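PDB 2OV9: hypothetical protein from Rhodococcus sp., which probably hydrolyses medium- and long-chain fatty acyl-coenzyme A thioesters to the free fatty acid and coenzyme A, as a member of the hotdog-fold thioesterase superfamily. Local coordinates for residues B[77-82]-B[138-143]; B[149-154]-B[176-181]; B[143-148]-B[186-191]; B[18-23]-B[92-97]. All coordinates share one frame; numbering follows the deposited sequence.

Interaction 1: residues B[77-82]-B[138-143]; sequences IDMWNG and LDHVLG
Met79, a selenomethionine, and His140 both carry CG anti to the backbone N (chi1 -174° and -164°), and these torsions let the ends of the two side chains meet across the contact, where they cross obliquely. The Met79 chain stays extended through chi2 and bends only at chi3 (67°), which turns the CE methyl onto the imidazole: CE stops 3.6 Å from His140 CE1. Selenium approaches the ring at a slant, SE standing 5.0 Å from the His140 ring centroid, while the same CE methyl also covers one face of the Trp80 indole, offset toward its rim.

Met79 CE also lies against the helix backbone, 3.8 Å from Gly143 C; even a CB on this glycine would probably run into CE. Residues 138-143 belong to helix 131-148, the long central helix around which the sheet of a hotdog fold wraps, and the loop residues 77-82 cover the flank of that helix. A water donates to Gly143 O (2.8 Å) and, at a longer 3.3 Å, to Met79 O, linking two carbonyls that cannot bond each other. The imidazole is oriented from beyond these segments as well: His140 ND1 is hydrogen-bonded to His130 of the second subunit, whose ring also meets Trp80 edge-to-face.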
# COMPACT_ATOMS: atom_id res chain seq x y z
N ILE B 77 12.92 1.39 -13.73
CA ILE B 77 13.83 2.36 -13.15
C ILE B 77 14.09 1.94 -11.70
O ILE B 77 13.16 1.93 -10.89
CB ILE B 77 13.24 3.80 -13.15
CG1 ILE B 77 12.56 4.14 -14.50
CG2 ILE B 77 14.29 4.82 -12.75
CD1 ILE B 77 13.48 4.70 -15.59
N ASP B 78 15.34 1.58 -11.38
CA ASP B 78 15.72 1.40 -9.98
C ASP B 78 16.13 2.75 -9.41
O ASP B 78 17.30 3.16 -9.51
CB ASP B 78 16.85 0.37 -9.80
CG ASP B 78 17.04 -0.05 -8.32
OD1 ASP B 78 16.33 0.50 -7.44
OD2 ASP B 78 17.90 -0.92 -8.05
N MSE B 79 15.15 3.43 -8.82
CA MSE B 79 15.33 4.72 -8.16
C MSE B 79 16.34 4.64 -7.02
O MSE B 79 17.13 5.56 -6.81
CB MSE B 79 13.99 5.20 -7.60
CG MSE B 79 14.01 6.59 -7.00
SE MSE B 79 12.22 7.22 -6.57
CE MSE B 79 11.78 5.99 -5.12
N TRP B 80 16.30 3.53 -6.28
CA TRP B 80 17.16 3.33 -5.11
C TRP B 80 18.61 3.03 -5.51
O TRP B 80 19.49 2.92 -4.66
CB TRP B 80 16.58 2.22 -4.21
CG TRP B 80 15.21 2.55 -3.73
CD1 TRP B 80 14.88 3.26 -2.62
CD2 TRP B 80 13.97 2.26 -4.40
NE1 TRP B 80 13.51 3.41 -2.53
CE2 TRP B 80 12.93 2.81 -3.61
CE3 TRP B 80 13.64 1.57 -5.57
CZ2 TRP B 80 11.58 2.68 -3.96
CZ3 TRP B 80 12.29 1.46 -5.92
CH2 TRP B 80 11.28 2.01 -5.12
N ASN B 81 18.83 2.92 -6.82
CA ASN B 81 20.17 2.71 -7.39
C ASN B 81 20.63 3.91 -8.23
O ASN B 81 21.61 3.83 -8.96
CB ASN B 81 20.20 1.43 -8.22
CG ASN B 81 21.61 1.00 -8.57
OD1 ASN B 81 21.91 0.71 -9.73
ND2 ASN B 81 22.48 0.99 -7.58
N GLY B 82 19.89 5.03 -8.12
CA GLY B 82 20.27 6.27 -8.79
C GLY B 82 19.83 6.42 -10.23
O GLY B 82 20.34 7.29 -10.96
N LEU B 138 4.91 7.90 2.60
CA LEU B 138 6.07 8.67 3.11
C LEU B 138 7.40 8.00 2.74
O LEU B 138 8.35 8.66 2.33
CB LEU B 138 5.98 8.91 4.64
CG LEU B 138 5.01 10.06 5.01
CD1 LEU B 138 4.74 10.08 6.49
CD2 LEU B 138 5.58 11.40 4.59
N ASP B 139 7.46 6.68 2.87
CA ASP B 139 8.64 5.96 2.43
C ASP B 139 9.01 6.35 0.98
O ASP B 139 10.15 6.78 0.70
CB ASP B 139 8.42 4.45 2.55
CG ASP B 139 9.60 3.65 2.07
OD1 ASP B 139 10.57 3.51 2.82
OD2 ASP B 139 9.59 3.16 0.93
N HIS B 140 8.05 6.19 0.07
CA HIS B 140 8.27 6.55 -1.32
C HIS B 140 8.68 8.00 -1.56
O HIS B 140 9.60 8.27 -2.32
CB HIS B 140 7.04 6.27 -2.18
CG HIS B 140 7.36 6.25 -3.64
ND1 HIS B 140 7.99 5.18 -4.24
CD2 HIS B 140 7.26 7.21 -4.59
CE1 HIS B 140 8.22 5.46 -5.51
NE2 HIS B 140 7.77 6.68 -5.75
N VAL B 141 7.96 8.93 -0.94
CA VAL B 141 8.34 10.34 -1.03
C VAL B 141 9.80 10.59 -0.63
O VAL B 141 10.47 11.41 -1.28
CB VAL B 141 7.40 11.24 -0.20
CG1 VAL B 141 7.83 12.69 -0.30
CG2 VAL B 141 6.00 11.11 -0.77
N LEU B 142 10.27 9.93 0.44
CA LEU B 142 11.69 10.07 0.84
C LEU B 142 12.62 9.58 -0.26
O LEU B 142 13.66 10.20 -0.51
CB LEU B 142 12.00 9.29 2.15
CG LEU B 142 11.23 9.70 3.42
CD1 LEU B 142 11.81 8.98 4.62
CD2 LEU B 142 11.29 11.20 3.61
N GLY B 143 12.25 8.48 -0.92
CA GLY B 143 13.01 8.00 -2.09
C GLY B 143 13.09 9.02 -3.21
O GLY B 143 14.14 9.22 -3.83
O HOH W 1 16.18 7.40 -4.28

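Interaction 2: residues B[149-154]-B[176-181]; sequences GGKAGM and GKLMSV
Lys151 packs its aliphatic chain against Leu178 and Val181, and the contact can be read atom by atom along it. CB starts beside the leucine, 3.7 Å from Leu178 CD1, and CG remains against the same methyl at 3.8 Å. Bends at chi2 (-69°) and chi3 (-78°) then carry the chain away from Leu178 and along the strand. Lys151 CE reaches Val181 CG1 at 3.7 Å, the two side chains meeting tip to tip, and NZ ends 4.0 Å from that same methyl, Val181 CG1.

The lysine follows the end of helix 131-148, where Gly150, with positive phi, closes the last turn in a Schellman motif. Across from this loop runs strand 171-182 of the hotdog sheet, and its classic beta bulge at Met179 and Ser180, both facing Thr187, falls between the two residues that Lys151 touches. Ile186 of the adjoining strand 185-194 touches both Lys151 and Leu178. An alanine here would keep CB beside Leu178 but lose everything beyond it, and would probably leave the Val181 methyls without their cover from the loop. With no hydrogen bond joining the segments, the lysine serves this surface contact through its methylenes, a hydrophobic use of a residue that is probably charged at its tip.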
# COMPACT_ATOMS: atom_id res chain seq x y z
N GLY B 149 17.42 15.29 -4.73
CA GLY B 149 18.61 15.83 -4.09
C GLY B 149 19.89 15.26 -4.69
O GLY B 149 20.97 15.53 -4.19
N GLY B 150 19.77 14.47 -5.75
CA GLY B 150 20.94 13.92 -6.45
C GLY B 150 21.64 12.79 -5.72
O GLY B 150 22.83 12.52 -5.96
N LYS B 151 20.92 12.12 -4.82
CA LYS B 151 21.48 11.00 -4.07
C LYS B 151 20.65 9.73 -4.24
O LYS B 151 19.52 9.76 -4.72
CB LYS B 151 21.62 11.36 -2.59
CG LYS B 151 22.82 12.26 -2.25
CD LYS B 151 24.18 11.53 -2.41
CE LYS B 151 24.50 10.59 -1.23
NZ LYS B 151 25.75 9.76 -1.41
N ALA B 152 21.24 8.62 -3.87
CA ALA B 152 20.62 7.32 -4.05
C ALA B 152 21.00 6.53 -2.84
O ALA B 152 22.17 6.52 -2.46
CB ALA B 152 21.20 6.64 -5.28
N GLY B 153 20.05 5.84 -2.24
CA GLY B 153 20.38 4.91 -1.16
C GLY B 153 19.29 3.89 -0.93
O GLY B 153 18.11 4.19 -1.12
N MSE B 154 19.71 2.68 -0.56
CA MSE B 154 18.83 1.60 -0.09
C MSE B 154 18.21 2.00 1.23
O MSE B 154 18.91 2.55 2.08
CB MSE B 154 19.65 0.34 0.18
CG MSE B 154 19.78 -0.64 -0.94
SE MSE B 154 20.54 -2.28 -0.21
CE MSE B 154 18.93 -3.03 0.61
N GLY B 176 8.88 15.74 1.35
CA GLY B 176 10.10 15.03 1.76
C GLY B 176 11.30 15.90 1.41
O GLY B 176 11.24 16.70 0.48
N LYS B 177 12.38 15.74 2.16
CA LYS B 177 13.63 16.46 1.88
C LYS B 177 14.81 15.70 2.45
O LYS B 177 14.77 15.23 3.58
CB LYS B 177 13.59 17.88 2.43
CG LYS B 177 14.81 18.72 2.09
CD LYS B 177 14.63 20.17 2.50
CE LYS B 177 15.92 20.91 2.30
NZ LYS B 177 15.75 22.36 2.58
N LEU B 178 15.86 15.58 1.63
CA LEU B 178 17.09 14.99 2.07
C LEU B 178 17.65 16.00 3.06
O LEU B 178 17.70 17.20 2.77
CB LEU B 178 18.05 14.81 0.89
CG LEU B 178 19.41 14.16 1.15
CD1 LEU B 178 19.90 13.48 -0.13
CD2 LEU B 178 20.44 15.18 1.63
N MSE B 179 18.05 15.50 4.23
CA MSE B 179 18.45 16.38 5.31
C MSE B 179 19.95 16.44 5.49
O MSE B 179 20.50 17.52 5.70
CB MSE B 179 17.76 15.98 6.61
CG MSE B 179 16.25 15.96 6.50
SE MSE B 179 15.52 17.74 6.16
CE MSE B 179 15.91 18.53 7.91
N SER B 180 20.61 15.29 5.41
CA SER B 180 22.06 15.23 5.55
C SER B 180 22.66 14.01 4.85
O SER B 180 21.96 13.02 4.60
CB SER B 180 22.44 15.19 7.03
OG SER B 180 21.96 14.00 7.62
N VAL B 181 23.95 14.11 4.53
CA VAL B 181 24.74 13.01 4.02
C VAL B 181 26.03 12.89 4.85
O VAL B 181 26.74 13.88 5.08
CB VAL B 181 25.13 13.19 2.53
CG1 VAL B 181 25.82 11.92 1.99
CG2 VAL B 181 23.93 13.54 1.68

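Interaction 3: residues B[143-148]-B[186-191]; sequences GVANAW and ITTAGD
Asn146 and Thr188 are joined by a hydrogen bond between helix 131-148 and strand 185-194. Thr188 OG1 donates to Asn146 OD1 over 2.7 Å, arriving in the carbonyl plane on a lone pair with a C=O...donor angle of 115°. Torsions on both sides set this up: in Asn146 CG lies anti to the carbonyl carbon (chi1 -69°), and Thr188 OG1 does the same in its own residue, which leaves the Thr188 CG2 methyl turned to the helix as well.

Methyl groups flank the bond: Thr188 CG2 lies 4.1 Å from Ala145 CB, and Ile186 CG2 sits against the amide, 3.6 Å from Asn146 OD1. Phe207 of strand 199-208 touches Asn146, Ile186 and Thr188, while Leu178 of strand 171-182 touches Asn146 and Ile186. The segment axes pass 8.8 Å apart at 124°, the last turns of the central hotdog helix crossing the inner surface of its sheet. A leucine in place of Asn146 would probably leave the buried Thr188 hydroxyl without its acceptor on the helix. Among so many hydrocarbon neighbours, a short bond directed onto a lone pair gives the helix-sheet interface a specific polar link, and it accounts for the buried amide oxygen.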
# COMPACT_ATOMS: atom_id res chain seq x y z
N GLY B 143 12.25 8.48 -0.92
CA GLY B 143 13.01 8.00 -2.09
C GLY B 143 13.09 9.02 -3.21
O GLY B 143 14.14 9.22 -3.83
N VAL B 144 11.97 9.67 -3.48
CA VAL B 144 11.92 10.68 -4.52
C VAL B 144 12.71 11.90 -4.09
O VAL B 144 13.41 12.50 -4.92
CB VAL B 144 10.46 11.06 -4.84
CG1 VAL B 144 10.41 12.18 -5.87
CG2 VAL B 144 9.69 9.85 -5.35
N ALA B 145 12.59 12.30 -2.82
CA ALA B 145 13.37 13.44 -2.30
C ALA B 145 14.85 13.17 -2.42
O ALA B 145 15.63 14.05 -2.77
CB ALA B 145 13.00 13.76 -0.87
N ASN B 146 15.26 11.94 -2.16
CA ASN B 146 16.65 11.60 -2.38
C ASN B 146 17.08 11.71 -3.85
O ASN B 146 18.17 12.21 -4.12
CB ASN B 146 16.97 10.20 -1.84
CG ASN B 146 16.95 10.14 -0.31
OD1 ASN B 146 17.07 11.15 0.36
ND2 ASN B 146 16.84 8.93 0.23
N ALA B 147 16.26 11.22 -4.78
CA ALA B 147 16.58 11.36 -6.21
C ALA B 147 16.74 12.84 -6.58
O ALA B 147 17.70 13.22 -7.23
CB ALA B 147 15.49 10.73 -7.08
N TRP B 148 15.79 13.65 -6.14
CA TRP B 148 15.74 15.08 -6.45
C TRP B 148 16.91 15.83 -5.83
O TRP B 148 17.36 16.88 -6.34
CB TRP B 148 14.39 15.64 -6.01
CG TRP B 148 14.20 17.13 -6.19
CD1 TRP B 148 14.02 18.06 -5.19
CD2 TRP B 148 14.10 17.86 -7.43
NE1 TRP B 148 13.83 19.32 -5.74
CE2 TRP B 148 13.88 19.23 -7.11
CE3 TRP B 148 14.20 17.50 -8.79
CZ2 TRP B 148 13.75 20.22 -8.08
CZ3 TRP B 148 14.07 18.49 -9.76
CH2 TRP B 148 13.85 19.84 -9.40
N ILE B 186 22.58 8.49 4.21
CA ILE B 186 21.68 9.58 3.89
C ILE B 186 20.57 9.63 4.92
O ILE B 186 20.00 8.59 5.27
CB ILE B 186 21.08 9.40 2.50
CG1 ILE B 186 22.20 9.41 1.45
CG2 ILE B 186 20.03 10.50 2.22
CD1 ILE B 186 22.05 8.35 0.38
N THR B 187 20.27 10.83 5.41
CA THR B 187 19.10 11.06 6.26
C THR B 187 18.10 11.93 5.53
O THR B 187 18.44 13.01 5.02
CB THR B 187 19.48 11.77 7.58
OG1 THR B 187 20.30 10.89 8.36
CG2 THR B 187 18.23 12.09 8.39
N THR B 188 16.85 11.46 5.55
CA THR B 188 15.76 12.11 4.84
C THR B 188 14.54 12.22 5.75
O THR B 188 14.26 11.31 6.52
CB THR B 188 15.42 11.28 3.60
OG1 THR B 188 16.64 10.84 2.98
CG2 THR B 188 14.61 12.10 2.57
N ALA B 189 13.82 13.34 5.64
CA ALA B 189 12.64 13.58 6.48
C ALA B 189 11.43 14.02 5.64
O ALA B 189 11.57 14.58 4.55
CB ALA B 189 12.93 14.62 7.57
N GLY B 190 10.23 13.78 6.16
CA GLY B 190 9.02 14.16 5.44
C GLY B 190 7.84 14.15 6.38
O GLY B 190 7.97 13.76 7.55
N ASP B 191 6.71 14.62 5.89
CA ASP B 191 5.49 14.55 6.68
C ASP B 191 4.29 14.62 5.77
O ASP B 191 4.43 14.89 4.57
CB ASP B 191 5.44 15.65 7.74
CG ASP B 191 5.62 17.03 7.17
OD1 ASP B 191 4.92 17.38 6.18
OD2 ASP B 191 6.44 17.76 7.74

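Interaction 4: residues B[18-23]-B[92-97]; sequences LTSPPD and TGPENA
Thr19 and Thr92 face each other where two loop segments without regular structure run side by side, their CA atoms 6.6 Å apart; farther on, Ser20 CA and Pro94 CA come nearest, at 7.0 Å. The backbone is extended from Thr19 to Pro22, the last two of these residues being consecutive prolines, whereas 92-97 fold into a type I beta turn from Gly93 to Asn96, closed by Asn96 N to Gly93 O at 3.0 Å. No direct hydrogen bond joins the two backbones. Instead a water accepts from Ser20 N and donates to Thr92 OG1, each over 3.0 Å.

The side chains make two small apolar contacts. Thr19 CG2, anti to its own carbonyl carbon, meets Thr92 CB at 3.7 Å and Thr92 CG2 at almost the same distance, so that methyl lies against methyl. Farther along, Ser20 CB rests on the proline ring, 3.5 Å from Pro94 CG.

Here the link leading into helix 26-43 of the N-terminal helical region meets the long loop that returns toward the hotdog sheet. The hydroxyls are held from elsewhere: Thr19 OG1 binds Leu104 N, Thr92 OG1 binds Asp89, and Ser20 OG binds Arg87. That arginine also forms a salt bridge with Glu95, whose carboxylate has a second partner in Arg46 of the second subunit. Thr92 also touches His140 of the central helix.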
# COMPACT_ATOMS: atom_id res chain seq x y z
N LEU B 18 8.07 15.27 -11.21
CA LEU B 18 9.02 14.15 -11.13
C LEU B 18 8.42 12.79 -11.47
O LEU B 18 9.10 11.88 -11.96
CB LEU B 18 9.62 14.09 -9.73
CG LEU B 18 10.40 15.35 -9.34
CD1 LEU B 18 10.90 15.23 -7.93
CD2 LEU B 18 11.57 15.53 -10.29
N THR B 19 7.14 12.66 -11.17
CA THR B 19 6.38 11.46 -11.46
C THR B 19 5.98 11.47 -12.94
O THR B 19 6.19 12.46 -13.65
CB THR B 19 5.15 11.40 -10.59
OG1 THR B 19 4.46 12.65 -10.66
CG2 THR B 19 5.58 11.17 -9.15
N SER B 20 5.45 10.36 -13.42
CA SER B 20 5.11 10.25 -14.83
C SER B 20 3.93 11.13 -15.22
O SER B 20 2.86 11.04 -14.62
CB SER B 20 4.83 8.81 -15.20
OG SER B 20 4.77 8.70 -16.60
N PRO B 21 4.09 11.96 -16.28
CA PRO B 21 2.99 12.85 -16.69
C PRO B 21 1.88 12.06 -17.38
O PRO B 21 2.16 10.97 -17.91
CB PRO B 21 3.65 13.84 -17.67
CG PRO B 21 4.91 13.19 -18.11
CD PRO B 21 5.27 12.08 -17.16
N PRO B 22 0.62 12.55 -17.30
CA PRO B 22 -0.47 12.03 -18.12
C PRO B 22 -0.13 12.16 -19.60
O PRO B 22 0.40 13.20 -20.01
CB PRO B 22 -1.67 12.93 -17.77
CG PRO B 22 -1.09 14.09 -17.00
CD PRO B 22 0.14 13.58 -16.35
N ASP B 23 -0.43 11.13 -20.37
CA ASP B 23 -0.09 11.09 -21.79
C ASP B 23 -1.33 10.83 -22.67
O ASP B 23 -1.23 10.82 -23.90
CB ASP B 23 0.99 10.03 -22.04
CG ASP B 23 0.63 8.66 -21.47
OD1 ASP B 23 -0.50 8.51 -20.95
OD2 ASP B 23 1.47 7.74 -21.54
N THR B 92 3.01 5.95 -7.07
CA THR B 92 2.94 6.92 -8.17
C THR B 92 2.73 6.29 -9.56
O THR B 92 2.58 7.03 -10.53
CB THR B 92 4.23 7.79 -8.26
OG1 THR B 92 5.28 7.03 -8.90
CG2 THR B 92 4.72 8.25 -6.87
N GLY B 93 2.75 4.96 -9.67
CA GLY B 93 2.73 4.29 -10.97
C GLY B 93 1.43 4.49 -11.73
O GLY B 93 0.39 4.06 -11.27
N PRO B 94 1.49 5.13 -12.91
CA PRO B 94 0.25 5.37 -13.68
C PRO B 94 -0.44 4.10 -14.12
O PRO B 94 -1.65 4.08 -14.24
CB PRO B 94 0.72 6.17 -14.89
CG PRO B 94 2.05 6.72 -14.52
CD PRO B 94 2.67 5.71 -13.59
N GLU B 95 0.33 3.03 -14.36
CA GLU B 95 -0.25 1.77 -14.76
C GLU B 95 -0.43 0.81 -13.59
O GLU B 95 -0.74 -0.38 -13.79
CB GLU B 95 0.56 1.12 -15.90
CG GLU B 95 0.36 1.79 -17.26
CD GLU B 95 1.49 2.74 -17.66
OE1 GLU B 95 2.54 2.26 -18.15
OE2 GLU B 95 1.31 3.97 -17.57
N ASN B 96 -0.25 1.33 -12.38
CA ASN B 96 -0.35 0.52 -11.18
C ASN B 96 -1.61 0.91 -10.41
O ASN B 96 -1.65 1.95 -9.78
CB ASN B 96 0.92 0.65 -10.33
CG ASN B 96 0.95 -0.32 -9.18
OD1 ASN B 96 -0.11 -0.74 -8.68
ND2 ASN B 96 2.15 -0.69 -8.75
N ALA B 97 -2.66 0.09 -10.51
CA ALA B 97 -3.95 0.47 -9.95
C ALA B 97 -3.96 0.53 -8.42
O ALA B 97 -4.90 1.09 -7.85
CB ALA B 97 -5.09 -0.42 -10.49
O HOH W 2 5.93 7.94 -11.73

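In the fold
Helix 131-148 ties the set together: interactions 1 and 3 use successive turns of it and share Gly143, and interaction 2 begins just past its end. Interactions 1 and 3 are buried, yet the first relies on a selenomethionine methyl, aromatic rings and a water, the third on a direct side-chain hydrogen bond. Interaction 2, at the surface, is purely aliphatic; its strand neighbours that of interaction 3 in the sheet, their centres about 5 Å apart. Interaction 4, partly buried, joins loops only, through small side chains and a water, but reaches the helix where Leu18 packs on Val144 and Trp148. Interactions 1 and 4 also touch the second subunit.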